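Local coordinates for iron-sulfur cluster assembly scaffold protein NifU (Fervidobacterium islandicum, PDB 6A6F) that probably serves the SUF system of iron-sulfur cluster assembly as a zinc-binding scaffold or sulfur-accepting protein of the SufE/NifU family, at residues E30-V41 with K122-I133; G21-E30 with V41-G49. One frame throughout, in Å; residues are numbered along the deposited sequence.

Overall arrangement
The two contacts grip the same beta hairpin, strands 28-34 and 39-48, and share Glu30 and Val41. Contact 1 is partly buried, its centre near that of the chain: helix 118-135 lies against one face of the hairpin, with a zinc site at one end of the interface and a nickel ion at the other. Contact 2 lies nearer the surface, where backbone hydrogen bonds pair the strands, Tyr44 packs against the segment leading into the hairpin, and His27 of that segment meets Leu46 and Phe47. Metal thiolates and methyl packing thus give way to strand pairing and CH-pi contacts. The two meet where Leu131 packs on Phe45 and Thr130 on Leu43, and both touch the nickel.

Contact 1: residues E30-V41 with K122-I133; sequences EEGKNLSCGDEV and KCFLLPWKTLEI. With ZN (zinc ion), chain G; NI (nickel (II) ion), chain H.
Cys37, Asp39 and Cys123 converge on one zinc ion, which ties the hairpin turn to the helix. The thiolate of Cys123 binds at 2.3 Å from the zinc and that of Cys37 at 2.4 Å, while Asp39 OD2 reaches the zinc at 2.0 Å; Cys62 supplies the fourth ligand. In the second shell, Asn34 ND2 donates to Asp39 OD2 over 3.2 Å, with an N-H...O angle of 160°; Asp39 OD2 lies near the Asn34 amide plane, while the N-H reaches it on the anti side, tilted from the carboxylate plane. With CG anti to the backbone N (chi1 168°), the Asn34 amide is directed at the helix, its OD1 against Lys122 CB. A leucine in its place would probably leave Asp39 OD2 without this second-shell donor and its carboxylate less firmly oriented on the zinc. The backbone here forms a G1 beta bulge, Gly38 and Asp39 both facing Asn34, and three cysteines with an aspartate around zinc are the site characteristic of SufU-type members of the NifU-like family. Nearby, Lys122 NZ makes a weak hydrogen bond to Ser36 OG.

Apolar packing fills the middle. Leu126 splits its methyls: CD1 lies over the backbone at Lys33 N, CD2 against Asp39 CB at 3.6 Å, while its CG meets Val41 CG1. Thr130 OG1 packs on Gly32 CA, where a side-chain CB would collide with it; the hydroxyl bonds back to Leu126 O at 2.9 Å, from the opposite face of the carbonyl to Thr130 N.

At the far end Thr130 CG2 rests on Glu30 CG, and Ile133 CG2 sits 3.4 Å from Glu30 OE1, while Glu30 OE2 binds the nickel and OE1 accepts a hydrogen bond from a nickel-bound water.

Contact 2: residues G21-E30 with V41-G49; sequences GKIENAHKVE and VTLYFLFDG. With NI (nickel (II) ion), chain H.
The Tyr44 ring lies between Lys22 on one face and Val29 on the other. Lys22 CA stands 3.8 Å from the ring centroid, 10° off its normal, a CH-pi contact, and the aliphatic chain of Lys22 then runs alongside the ring, pointing the same way, to bring CE near OH. Val29 CG1 lies over the opposite face, while Val29 CG2 meets Tyr44 CD2 and Ala26 CB comes in at the edge. Ile23 slides past Tyr44 in the opposite direction, CB to CB at 3.8 Å, and its CG2 touches Leu46 CG.

His27 is turned at about a right angle to Leu46, whose CD2 sits over the centre of the imidazole. With CG beside the backbone N (chi1 -64°), the ring presents ND1 to Phe47 N, which donates almost straight at 3.1 Å, though tilted from the ring plane. Lys28 lies alongside Phe45 and ends at the nickel, NZ 2.4 Å from the ion.

Phe45 N bonds to Lys28 O at 2.8 Å, and Glu30 and Leu43 exchange bonds both ways. Phe45 O takes His27 N at 2.9 Å and, weakly, Lys28 N: a classic beta bulge at the open end of an antiparallel beta hairpin.

Contact 1: residues E30-V41 with K122-I133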
loop_
_atom_site.group_PDB
_atom_site.type_symbol
_atom_site.label_atom_id
_atom_site.label_comp_id
_atom_site.label_asym_id
_atom_site.label_seq_id
_atom_site.Cartn_x
_atom_site.Cartn_y
_atom_site.Cartn_z
ATOM N N GLU A 30 9.269 -0.281 -17.744
ATOM C CA GLU A 30 8.265 0.771 -18.026
ATOM C C GLU A 30 7.641 1.327 -16.751
ATOM O O GLU A 30 7.182 0.572 -15.892
ATOM C CB GLU A 30 7.185 0.222 -18.963
ATOM C CG GLU A 30 6.226 1.286 -19.491
ATOM C CD GLU A 30 6.830 2.102 -20.612
ATOM O OE1 GLU A 30 6.566 3.315 -20.714
ATOM O OE2 GLU A 30 7.583 1.517 -21.382
ATOM N N GLU A 31 7.635 2.649 -16.622
ATOM C CA GLU A 31 7.069 3.329 -15.430
ATOM C C GLU A 31 5.714 3.922 -15.730
ATOM O O GLU A 31 5.497 4.390 -16.822
ATOM C CB GLU A 31 7.964 4.457 -14.996
ATOM C CG GLU A 31 9.371 3.991 -14.761
ATOM C CD GLU A 31 10.305 5.134 -14.442
ATOM O OE1 GLU A 31 9.930 6.026 -13.629
ATOM O OE2 GLU A 31 11.424 5.117 -15.010
ATOM N N GLY A 32 4.795 3.899 -14.768
ATOM C CA GLY A 32 3.483 4.476 -14.983
ATOM C C GLY A 32 3.015 5.051 -13.689
ATOM O O GLY A 32 3.456 4.581 -12.637
ATOM N N LYS A 33 2.132 6.057 -13.758
ATOM C CA LYS A 33 1.601 6.744 -12.551
ATOM C C LYS A 33 0.120 7.064 -12.704
ATOM O O LYS A 33 -0.330 7.312 -13.797
ATOM C CB LYS A 33 2.284 8.108 -12.345
ATOM C CG LYS A 33 3.790 8.145 -12.209
ATOM C CD LYS A 33 4.311 9.541 -12.604
ATOM C CE LYS A 33 5.834 9.617 -12.559
ATOM N NZ LYS A 33 6.266 9.436 -11.146
ATOM N N ASN A 34 -0.613 7.075 -11.596
ATOM C CA ASN A 34 -2.036 7.487 -11.581
ATOM C C ASN A 34 -2.062 8.591 -10.549
ATOM O O ASN A 34 -2.258 8.341 -9.350
ATOM C CB ASN A 34 -2.958 6.318 -11.164
ATOM C CG ASN A 34 -4.398 6.754 -10.858
ATOM O OD1 ASN A 34 -4.935 7.648 -11.504
ATOM N ND2 ASN A 34 -5.035 6.078 -9.900
ATOM N N LEU A 35 -1.795 9.810 -11.004
ATOM C CA LEU A 35 -1.646 10.962 -10.099
ATOM C C LEU A 35 -2.909 11.327 -9.325
ATOM O O LEU A 35 -2.801 11.826 -8.184
ATOM C CB LEU A 35 -1.118 12.182 -10.866
ATOM C CG LEU A 35 0.234 11.945 -11.527
ATOM C CD1 LEU A 35 0.597 13.075 -12.454
ATOM C CD2 LEU A 35 1.327 11.794 -10.474
ATOM N N SER A 36 -4.102 11.060 -9.887
ATOM C CA SER A 36 -5.329 11.375 -9.149
ATOM C C SER A 36 -5.419 10.629 -7.833
ATOM O O SER A 36 -6.138 11.100 -6.965
ATOM C CB SER A 36 -6.594 11.154 -9.996
ATOM O OG SER A 36 -6.785 9.792 -10.391
ATOM N N CYS A 37 -4.693 9.495 -7.685
ATOM C CA CYS A 37 -4.644 8.699 -6.449
ATOM C C CYS A 37 -3.268 8.708 -5.748
ATOM O O CYS A 37 -3.208 8.622 -4.519
ATOM C CB CYS A 37 -5.101 7.213 -6.700
ATOM S SG CYS A 37 -5.163 6.142 -5.228
ATOM N N GLY A 38 -2.177 8.792 -6.522
ATOM C CA GLY A 38 -0.814 8.697 -5.989
ATOM C C GLY A 38 -0.126 7.337 -6.223
ATOM O O GLY A 38 0.878 7.014 -5.561
ATOM N N ASP A 39 -0.649 6.557 -7.170
ATOM C CA ASP A 39 -0.142 5.209 -7.468
ATOM C C ASP A 39 1.031 5.279 -8.444
ATOM O O ASP A 39 0.993 6.052 -9.405
ATOM C CB ASP A 39 -1.249 4.336 -8.081
ATOM C CG ASP A 39 -2.464 4.247 -7.204
ATOM O OD1 ASP A 39 -2.294 4.122 -5.981
ATOM O OD2 ASP A 39 -3.575 4.268 -7.744
ATOM N N GLU A 40 2.062 4.487 -8.174
ATOM C CA GLU A 40 3.246 4.391 -9.064
ATOM C C GLU A 40 3.549 2.939 -9.295
ATOM O O GLU A 40 3.476 2.166 -8.380
ATOM C CB GLU A 40 4.468 5.007 -8.423
ATOM C CG GLU A 40 4.364 6.529 -8.360
ATOM C CD GLU A 40 5.589 7.167 -7.714
ATOM O OE1 GLU A 40 5.634 8.416 -7.704
ATOM O OE2 GLU A 40 6.503 6.419 -7.244
ATOM N N VAL A 41 3.882 2.583 -10.515
ATOM C CA VAL A 41 4.376 1.246 -10.771
ATOM C C VAL A 41 5.501 1.267 -11.819
ATOM O O VAL A 41 5.396 1.982 -12.820
ATOM C CB VAL A 41 3.232 0.332 -11.201
ATOM C CG1 VAL A 41 2.695 0.702 -12.583
ATOM C CG2 VAL A 41 3.672 -1.122 -11.168
ATOM N N LYS A 122 -9.046 3.881 -12.628
ATOM C CA LYS A 122 -7.684 4.227 -12.979
ATOM C C LYS A 122 -6.620 3.459 -12.210
ATOM O O LYS A 122 -5.553 3.244 -12.745
ATOM C CB LYS A 122 -7.443 5.718 -12.751
ATOM C CG LYS A 122 -7.969 6.561 -13.901
ATOM C CD LYS A 122 -9.281 7.251 -13.578
ATOM C CE LYS A 122 -9.227 8.703 -14.040
ATOM N NZ LYS A 122 -8.066 9.292 -13.339
ATOM N N CYS A 123 -6.915 3.117 -10.954
ATOM C CA CYS A 123 -6.081 2.294 -10.108
ATOM C C CYS A 123 -5.986 0.867 -10.667
ATOM O O CYS A 123 -4.907 0.351 -10.829
ATOM C CB CYS A 123 -6.607 2.287 -8.659
ATOM S SG CYS A 123 -6.941 3.959 -7.991
ATOM N N PHE A 124 -7.130 0.253 -10.960
ATOM C CA PHE A 124 -7.159 -1.011 -11.631
ATOM C C PHE A 124 -6.385 -1.038 -12.952
ATOM O O PHE A 124 -5.639 -2.001 -13.236
ATOM C CB PHE A 124 -8.584 -1.417 -11.958
ATOM C CG PHE A 124 -8.656 -2.652 -12.767
ATOM C CD1 PHE A 124 -8.284 -3.868 -12.228
ATOM C CD2 PHE A 124 -9.049 -2.610 -14.081
ATOM C CE1 PHE A 124 -8.351 -5.044 -12.987
ATOM C CE2 PHE A 124 -9.093 -3.765 -14.855
ATOM C CZ PHE A 124 -8.742 -4.988 -14.305
ATOM N N LEU A 125 -6.585 -0.014 -13.770
ATOM C CA LEU A 125 -6.002 0.027 -15.089
ATOM C C LEU A 125 -4.545 0.421 -15.155
ATOM O O LEU A 125 -3.931 0.189 -16.188
ATOM C CB LEU A 125 -6.797 0.928 -16.033
ATOM C CG LEU A 125 -8.116 0.332 -16.525
ATOM C CD1 LEU A 125 -8.816 1.372 -17.380
ATOM C CD2 LEU A 125 -7.912 -0.961 -17.303
ATOM N N LEU A 126 -3.993 1.016 -14.092
ATOM C CA LEU A 126 -2.634 1.497 -14.124
ATOM C C LEU A 126 -1.609 0.423 -14.607
ATOM O O LEU A 126 -0.887 0.659 -15.571
ATOM C CB LEU A 126 -2.214 2.063 -12.756
ATOM C CG LEU A 126 -0.736 2.479 -12.670
ATOM C CD1 LEU A 126 -0.465 3.566 -13.691
ATOM C CD2 LEU A 126 -0.369 2.936 -11.284
ATOM N N PRO A 127 -1.549 -0.764 -13.944
ATOM C CA PRO A 127 -0.600 -1.769 -14.465
ATOM C C PRO A 127 -0.875 -2.176 -15.886
ATOM O O PRO A 127 0.070 -2.455 -16.603
ATOM C CB PRO A 127 -0.787 -2.968 -13.550
ATOM C CG PRO A 127 -2.099 -2.697 -12.885
ATOM C CD PRO A 127 -2.221 -1.238 -12.744
ATOM N N TRP A 128 -2.139 -2.283 -16.273
ATOM C CA TRP A 128 -2.499 -2.768 -17.622
ATOM C C TRP A 128 -2.118 -1.757 -18.731
ATOM O O TRP A 128 -1.602 -2.139 -19.781
ATOM C CB TRP A 128 -4.002 -3.086 -17.694
ATOM C CG TRP A 128 -4.383 -4.313 -16.959
ATOM C CD1 TRP A 128 -5.004 -4.376 -15.762
ATOM C CD2 TRP A 128 -4.114 -5.653 -17.350
ATOM N NE1 TRP A 128 -5.144 -5.668 -15.378
ATOM C CE2 TRP A 128 -4.616 -6.480 -16.350
ATOM C CE3 TRP A 128 -3.465 -6.231 -18.439
ATOM C CZ2 TRP A 128 -4.513 -7.867 -16.408
ATOM C CZ3 TRP A 128 -3.389 -7.618 -18.505
ATOM C CH2 TRP A 128 -3.916 -8.410 -17.505
ATOM N N LYS A 129 -2.377 -0.475 -18.465
ATOM C CA LYS A 129 -2.007 0.603 -19.367
ATOM C C LYS A 129 -0.488 0.707 -19.474
ATOM O O LYS A 129 0.028 0.928 -20.552
ATOM C CB LYS A 129 -2.576 1.947 -18.880
ATOM C CG LYS A 129 -4.109 2.062 -18.825
ATOM C CD LYS A 129 -4.828 1.568 -20.076
ATOM C CE LYS A 129 -4.633 2.527 -21.248
ATOM N NZ LYS A 129 -5.198 2.010 -22.550
ATOM N N THR A 130 0.208 0.505 -18.356
ATOM C CA THR A 130 1.658 0.477 -18.356
ATOM C C THR A 130 2.194 -0.695 -19.130
ATOM O O THR A 130 3.122 -0.539 -19.919
ATOM C CB THR A 130 2.235 0.491 -16.929
ATOM O OG1 THR A 130 1.722 1.643 -16.267
ATOM C CG2 THR A 130 3.753 0.568 -16.968
ATOM N N LEU A 131 1.568 -1.854 -18.979
ATOM C CA LEU A 131 1.906 -3.003 -19.790
ATOM C C LEU A 131 1.716 -2.784 -21.306
ATOM O O LEU A 131 2.589 -3.130 -22.114
ATOM C CB LEU A 131 1.048 -4.159 -19.376
ATOM C CG LEU A 131 1.175 -5.454 -20.177
ATOM C CD1 LEU A 131 2.476 -6.149 -19.925
ATOM C CD2 LEU A 131 0.068 -6.404 -19.802
ATOM N N GLU A 132 0.560 -2.249 -21.697
ATOM C CA GLU A 132 0.303 -1.873 -23.116
ATOM C C GLU A 132 1.425 -1.030 -23.729
ATOM O O GLU A 132 1.979 -1.343 -24.796
ATOM C CB GLU A 132 -1.040 -1.136 -23.211
ATOM C CG GLU A 132 -1.507 -0.867 -24.648
ATOM C CD GLU A 132 -2.881 -0.182 -24.701
ATOM O OE1 GLU A 132 -3.241 0.534 -23.747
ATOM O OE2 GLU A 132 -3.609 -0.380 -25.687
ATOM N N ILE A 133 1.799 0.028 -23.044
ATOM C CA ILE A 133 2.891 0.871 -23.516
ATOM C C ILE A 133 4.174 0.072 -23.594
ATOM O O ILE A 133 4.848 0.119 -24.622
ATOM C CB ILE A 133 3.068 2.128 -22.671
ATOM C CG1 ILE A 133 1.826 3.019 -22.799
ATOM C CG2 ILE A 133 4.275 2.944 -23.133
ATOM C CD1 ILE A 133 1.630 3.972 -21.628
HETATM ZN ZN ZN G . -5.167 4.052 -6.473
HETATM NI NI NI H . 8.801 2.387 -22.937
HETATM O O HOH W 1 7.937 4.796 -22.789
HETATM O O HOH W 2 7.450 1.247 -24.587
#

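Contact 2: residues G21-E30 with V41-G49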
loop_
_atom_site.group_PDB
_atom_site.type_symbol
_atom_site.label_atom_id
_atom_site.label_comp_id
_atom_site.label_asym_id
_atom_site.label_seq_id
_atom_site.Cartn_x
_atom_site.Cartn_y
_atom_site.Cartn_z
ATOM N N GLY A 21 9.858 -6.112 -6.816
ATOM C CA GLY A 21 11.309 -6.097 -6.961
ATOM C C GLY A 21 11.722 -5.656 -8.362
ATOM O O GLY A 21 10.901 -5.329 -9.218
ATOM N N LYS A 22 13.006 -5.718 -8.604
ATOM C CA LYS A 22 13.583 -5.390 -9.896
ATOM C C LYS A 22 14.111 -6.633 -10.559
ATOM O O LYS A 22 14.415 -7.644 -9.888
ATOM C CB LYS A 22 14.764 -4.420 -9.722
ATOM C CG LYS A 22 14.405 -3.147 -9.004
ATOM C CD LYS A 22 15.626 -2.243 -8.919
ATOM C CE LYS A 22 15.214 -0.793 -8.721
ATOM N NZ LYS A 22 16.290 -0.055 -8.009
ATOM N N ILE A 23 14.278 -6.550 -11.876
ATOM C CA ILE A 23 14.975 -7.580 -12.596
ATOM C C ILE A 23 16.213 -6.906 -13.154
ATOM O O ILE A 23 16.103 -5.889 -13.827
ATOM C CB ILE A 23 14.121 -8.155 -13.721
ATOM C CG1 ILE A 23 12.986 -8.980 -13.155
ATOM C CG2 ILE A 23 14.965 -9.053 -14.622
ATOM C CD1 ILE A 23 11.982 -9.386 -14.194
ATOM N N GLU A 24 17.379 -7.460 -12.835
ATOM C CA GLU A 24 18.627 -6.910 -13.311
ATOM C C GLU A 24 18.777 -7.230 -14.811
ATOM O O GLU A 24 18.442 -8.331 -15.242
ATOM C CB GLU A 24 19.808 -7.456 -12.486
ATOM C CG GLU A 24 21.115 -6.742 -12.830
ATOM C CD GLU A 24 22.311 -7.112 -11.945
ATOM O OE1 GLU A 24 22.344 -8.229 -11.359
ATOM O OE2 GLU A 24 23.241 -6.269 -11.866
ATOM N N ASN A 25 19.257 -6.254 -15.575
ATOM C CA ASN A 25 19.345 -6.333 -17.016
ATOM C C ASN A 25 18.039 -6.735 -17.687
ATOM O O ASN A 25 18.001 -7.576 -18.582
ATOM C CB ASN A 25 20.471 -7.286 -17.414
ATOM C CG ASN A 25 21.805 -6.873 -16.822
ATOM O OD1 ASN A 25 22.181 -5.728 -16.924
ATOM N ND2 ASN A 25 22.529 -7.818 -16.229
ATOM N N ALA A 26 16.943 -6.159 -17.215
ATOM C CA ALA A 26 15.639 -6.416 -17.779
ATOM C C ALA A 26 15.663 -6.075 -19.257
ATOM O O ALA A 26 16.350 -5.183 -19.670
ATOM C CB ALA A 26 14.603 -5.551 -17.074
ATOM N N HIS A 27 14.890 -6.796 -20.035
ATOM C CA HIS A 27 14.749 -6.537 -21.429
ATOM C C HIS A 27 13.871 -5.314 -21.632
ATOM O O HIS A 27 13.985 -4.612 -22.628
ATOM C CB HIS A 27 14.134 -7.748 -22.088
ATOM C CG HIS A 27 14.996 -8.962 -22.009
ATOM N ND1 HIS A 27 14.517 -10.226 -22.226
ATOM C CD2 HIS A 27 16.311 -9.106 -21.681
ATOM C CE1 HIS A 27 15.504 -11.097 -22.081
ATOM N NE2 HIS A 27 16.600 -10.440 -21.744
ATOM N N LYS A 28 12.979 -5.031 -20.702
ATOM C CA LYS A 28 12.165 -3.813 -20.822
ATOM C C LYS A 28 11.765 -3.348 -19.406
ATOM O O LYS A 28 11.454 -4.179 -18.557
ATOM C CB LYS A 28 10.962 -4.107 -21.719
ATOM C CG LYS A 28 9.941 -2.999 -21.885
ATOM C CD LYS A 28 10.616 -1.767 -22.467
ATOM C CE LYS A 28 9.597 -0.688 -22.746
ATOM N NZ LYS A 28 10.290 0.553 -23.196
ATOM N N VAL A 29 11.839 -2.038 -19.182
ATOM C CA VAL A 29 11.425 -1.398 -17.952
ATOM C C VAL A 29 10.463 -0.284 -18.326
ATOM O O VAL A 29 10.826 0.567 -19.151
ATOM C CB VAL A 29 12.595 -0.700 -17.224
ATOM C CG1 VAL A 29 12.099 -0.059 -15.932
ATOM C CG2 VAL A 29 13.730 -1.675 -16.903
ATOM N N GLU A 30 9.269 -0.281 -17.744
ATOM C CA GLU A 30 8.265 0.771 -18.026
ATOM C C GLU A 30 7.641 1.327 -16.751
ATOM O O GLU A 30 7.182 0.572 -15.892
ATOM C CB GLU A 30 7.185 0.222 -18.963
ATOM C CG GLU A 30 6.226 1.286 -19.491
ATOM C CD GLU A 30 6.830 2.102 -20.612
ATOM O OE1 GLU A 30 6.566 3.315 -20.714
ATOM O OE2 GLU A 30 7.583 1.517 -21.382
ATOM N N VAL A 41 3.882 2.583 -10.515
ATOM C CA VAL A 41 4.376 1.246 -10.771
ATOM C C VAL A 41 5.501 1.267 -11.819
ATOM O O VAL A 41 5.396 1.982 -12.820
ATOM C CB VAL A 41 3.232 0.332 -11.201
ATOM C CG1 VAL A 41 2.695 0.702 -12.583
ATOM C CG2 VAL A 41 3.672 -1.122 -11.168
ATOM N N THR A 42 6.566 0.516 -11.563
ATOM C CA THR A 42 7.597 0.270 -12.575
ATOM C C THR A 42 7.597 -1.210 -12.884
ATOM O O THR A 42 7.773 -2.022 -11.990
ATOM C CB THR A 42 8.979 0.667 -12.062
ATOM O OG1 THR A 42 8.947 2.061 -11.827
ATOM C CG2 THR A 42 10.092 0.372 -13.086
ATOM N N LEU A 43 7.313 -1.567 -14.131
ATOM C CA LEU A 43 7.313 -2.944 -14.521
ATOM C C LEU A 43 8.660 -3.347 -15.144
ATOM O O LEU A 43 9.178 -2.660 -16.013
ATOM C CB LEU A 43 6.195 -3.187 -15.510
ATOM C CG LEU A 43 4.780 -2.885 -15.083
ATOM C CD1 LEU A 43 3.846 -3.118 -16.272
ATOM C CD2 LEU A 43 4.436 -3.817 -13.946
ATOM N N TYR A 44 9.164 -4.507 -14.752
ATOM C CA TYR A 44 10.442 -5.088 -15.284
ATOM C C TYR A 44 10.087 -6.379 -16.062
ATOM O O TYR A 44 9.379 -7.209 -15.534
ATOM C CB TYR A 44 11.411 -5.468 -14.132
ATOM C CG TYR A 44 11.896 -4.270 -13.386
ATOM C CD1 TYR A 44 11.137 -3.715 -12.404
ATOM C CD2 TYR A 44 13.102 -3.637 -13.724
ATOM C CE1 TYR A 44 11.558 -2.589 -11.715
ATOM C CE2 TYR A 44 13.512 -2.495 -13.064
ATOM C CZ TYR A 44 12.715 -1.988 -12.062
ATOM O OH TYR A 44 13.069 -0.870 -11.395
ATOM N N PHE A 45 10.553 -6.536 -17.307
ATOM C CA PHE A 45 10.231 -7.717 -18.107
ATOM C C PHE A 45 11.476 -8.489 -18.536
ATOM O O PHE A 45 12.494 -7.867 -18.867
ATOM C CB PHE A 45 9.492 -7.324 -19.402
ATOM C CG PHE A 45 8.165 -6.650 -19.179
ATOM C CD1 PHE A 45 8.102 -5.301 -18.949
ATOM C CD2 PHE A 45 6.997 -7.375 -19.254
ATOM C CE1 PHE A 45 6.879 -4.674 -18.777
ATOM C CE2 PHE A 45 5.774 -6.774 -19.067
ATOM C CZ PHE A 45 5.722 -5.417 -18.841
ATOM N N LEU A 46 11.360 -9.824 -18.556
ATOM C CA LEU A 46 12.219 -10.689 -19.358
ATOM C C LEU A 46 11.319 -11.412 -20.340
ATOM O O LEU A 46 10.263 -11.935 -19.926
ATOM C CB LEU A 46 12.944 -11.781 -18.552
ATOM C CG LEU A 46 14.004 -11.287 -17.562
ATOM C CD1 LEU A 46 14.472 -12.425 -16.659
ATOM C CD2 LEU A 46 15.219 -10.703 -18.260
ATOM N N PHE A 47 11.819 -11.539 -21.575
ATOM C CA PHE A 47 11.156 -12.192 -22.696
ATOM C C PHE A 47 12.071 -13.257 -23.294
ATOM O O PHE A 47 13.302 -13.172 -23.199
ATOM C CB PHE A 47 10.908 -11.189 -23.838
ATOM C CG PHE A 47 10.163 -9.919 -23.437
ATOM C CD1 PHE A 47 8.923 -9.977 -22.916
ATOM C CD2 PHE A 47 10.708 -8.689 -23.680
ATOM C CE1 PHE A 47 8.210 -8.809 -22.574
ATOM C CE2 PHE A 47 10.039 -7.518 -23.345
ATOM C CZ PHE A 47 8.772 -7.576 -22.796
ATOM N N ASP A 48 11.447 -14.208 -23.983
ATOM C CA ASP A 48 12.144 -15.151 -24.831
ATOM C C ASP A 48 11.379 -15.093 -26.146
ATOM O O ASP A 48 10.368 -15.785 -26.344
ATOM C CB ASP A 48 12.116 -16.554 -24.241
ATOM C CG ASP A 48 12.883 -17.566 -25.102
ATOM O OD1 ASP A 48 13.524 -17.164 -26.086
ATOM O OD2 ASP A 48 12.853 -18.760 -24.785
ATOM N N GLY A 49 11.841 -14.213 -27.008
ATOM C CA GLY A 49 11.137 -13.915 -28.220
ATOM C C GLY A 49 9.851 -13.254 -27.837
ATOM O O GLY A 49 9.875 -12.175 -27.257
HETATM NI NI NI H . 8.801 2.387 -22.937
HETATM O O HOH W 1 7.937 4.796 -22.789
HETATM O O HOH W 2 7.450 1.247 -24.587
#